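Long-range contact in aldehyde dehydrogenase family protein (Pseudomonas syringae pv. tomato, PDB 5IUV), which probably oxidises indole-3-acetaldehyde to the auxin indole-3-acetic acid with NAD+ as the hydride acceptor: residues Ser306-Glu311 with Pro405-Leu410. Residues are numbered along the deposited sequence; the frame is centred on the assembly and turned at random.
Sequences SRLLVE and PVLSVL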
# COMPACT_ATOMS: atom_id res chain seq x y z
N SER A 306 23.60 -20.66 15.58
CA SER A 306 24.36 -21.22 16.70
C SER A 306 23.72 -22.48 17.29
O SER A 306 24.38 -23.22 18.02
CB SER A 306 24.53 -20.16 17.79
OG SER A 306 23.29 -19.58 18.13
N ARG A 307 22.45 -22.71 16.99
CA ARG A 307 21.81 -23.98 17.32
C ARG A 307 21.44 -24.70 16.04
O ARG A 307 20.60 -24.24 15.27
CB ARG A 307 20.56 -23.78 18.18
CG ARG A 307 20.84 -23.29 19.59
CD ARG A 307 19.56 -23.21 20.40
NE ARG A 307 18.65 -22.21 19.87
CZ ARG A 307 17.32 -22.29 19.97
NH1 ARG A 307 16.77 -23.32 20.60
NH2 ARG A 307 16.56 -21.34 19.45
N LEU A 308 22.10 -25.83 15.81
CA LEU A 308 21.80 -26.69 14.68
C LEU A 308 20.88 -27.82 15.13
O LEU A 308 21.29 -28.67 15.91
CB LEU A 308 23.09 -27.25 14.08
CG LEU A 308 22.94 -28.16 12.86
CD1 LEU A 308 22.37 -27.36 11.69
CD2 LEU A 308 24.28 -28.80 12.50
N LEU A 309 19.64 -27.81 14.65
CA LEU A 309 18.65 -28.83 14.98
C LEU A 309 18.53 -29.80 13.82
O LEU A 309 18.08 -29.42 12.73
CB LEU A 309 17.29 -28.21 15.30
CG LEU A 309 17.05 -27.56 16.67
CD1 LEU A 309 18.07 -26.48 16.99
CD2 LEU A 309 15.64 -27.00 16.76
N VAL A 310 18.93 -31.05 14.03
CA VAL A 310 18.93 -32.01 12.93
C VAL A 310 18.01 -33.20 13.21
O VAL A 310 18.04 -33.77 14.30
CB VAL A 310 20.37 -32.52 12.64
CG1 VAL A 310 21.07 -32.89 13.92
CG2 VAL A 310 20.35 -33.69 11.67
N GLU A 311 17.17 -33.54 12.23
CA GLU A 311 16.28 -34.69 12.36
C GLU A 311 17.15 -35.92 12.63
O GLU A 311 18.14 -36.15 11.94
CB GLU A 311 15.42 -34.88 11.11
CG GLU A 311 14.32 -35.92 11.28
CD GLU A 311 13.23 -35.81 10.22
OE1 GLU A 311 13.30 -34.90 9.36
OE2 GLU A 311 12.30 -36.64 10.25
N PRO A 405 32.64 -18.51 17.21
CA PRO A 405 32.31 -19.58 16.27
C PRO A 405 32.06 -20.91 16.98
O PRO A 405 32.77 -21.89 16.73
CB PRO A 405 33.55 -19.66 15.38
CG PRO A 405 34.68 -19.25 16.30
CD PRO A 405 34.09 -18.27 17.30
N VAL A 406 31.06 -20.94 17.85
CA VAL A 406 30.75 -22.12 18.66
C VAL A 406 29.36 -22.66 18.33
O VAL A 406 28.35 -21.99 18.58
CB VAL A 406 30.82 -21.80 20.16
CG1 VAL A 406 30.51 -23.04 20.99
CG2 VAL A 406 32.21 -21.26 20.52
N LEU A 407 29.30 -23.87 17.78
CA LEU A 407 28.04 -24.47 17.35
C LEU A 407 27.51 -25.50 18.35
O LEU A 407 28.27 -26.34 18.85
CB LEU A 407 28.21 -25.14 15.98
CG LEU A 407 26.98 -25.76 15.31
CD1 LEU A 407 25.92 -24.70 15.05
CD2 LEU A 407 27.37 -26.44 14.00
N SER A 408 26.21 -25.44 18.63
CA SER A 408 25.54 -26.48 19.41
C SER A 408 24.68 -27.35 18.51
O SER A 408 23.89 -26.84 17.71
CB SER A 408 24.68 -25.87 20.52
OG SER A 408 25.49 -25.21 21.49
N VAL A 409 24.84 -28.66 18.62
CA VAL A 409 24.08 -29.57 17.77
C VAL A 409 23.03 -30.35 18.57
O VAL A 409 23.37 -31.09 19.50
CB VAL A 409 25.00 -30.56 17.04
CG1 VAL A 409 24.17 -31.49 16.15
CG2 VAL A 409 26.04 -29.81 16.22
N LEU A 410 21.77 -30.21 18.18
CA LEU A 410 20.66 -30.86 18.87
C LEU A 410 19.89 -31.75 17.90
O LEU A 410 19.91 -31.52 16.69
CB LEU A 410 19.71 -29.83 19.49
CG LEU A 410 20.26 -28.75 20.43
CD1 LEU A 410 20.90 -27.58 19.68
CD2 LEU A 410 19.16 -28.25 21.38
O HOH W 1 26.03 -22.50 20.41
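Strands 307-311 and 406-412 run side by side as parallel neighbours, buried inside the mixed sheet of the catalytic domain, with Arg307 paired to Ser408, Leu308 to Val409 and Leu309 to Leu410. Four nearly straight backbone bonds join them: Ser408 N gives to Ser306 O, Leu308 N to Ser408 O, Leu410 N to Leu308 O at 2.8 Å, and Val310 N to Leu410 O. Between them lie longer CA-H...O contacts, such as Leu309 CA to Leu410 O at 3.4 Å. Where the pairing begins, a water bridges Ser306 O and Val406 O and also meets Ser408 OG.

On the face of Leu308 and Val409, Leu407 sets its CG anti to the backbone N (chi1 -176°), which brings CD1 to 3.7 Å from Ser306 O, just ahead of strand 307-311, and 3.9 Å from Leu308 CB. Farther along, Val310 CG1 lies 3.3 Å from Leu410 O and meets Val409 CG1 at 4.1 Å, the two valines crossing at an angle. Phe318 of helix 312-326 packs on Leu308 and Val310.

The other face carries Arg307, Leu309 and Leu410. The Leu309 and Leu410 side chains run abreast in one direction, their CD1 methyls 4.1 Å apart, and both touch Ile421 of helix 415-423. Leu410 CD1 also reaches the aliphatic base of Arg307, whose buried guanidinium is tied to Asn393 and to the carbonyls of Lys271, Ile421 and Ala422.

Strand 273-276 continues the sheet beyond 307-311. Parallel strands with helices packed on both faces are typical of the alpha/beta catalytic domain of aldehyde dehydrogenases; here the side chain of Ser306 lies about 6 Å from that of Glu401, an NAD+-binding residue.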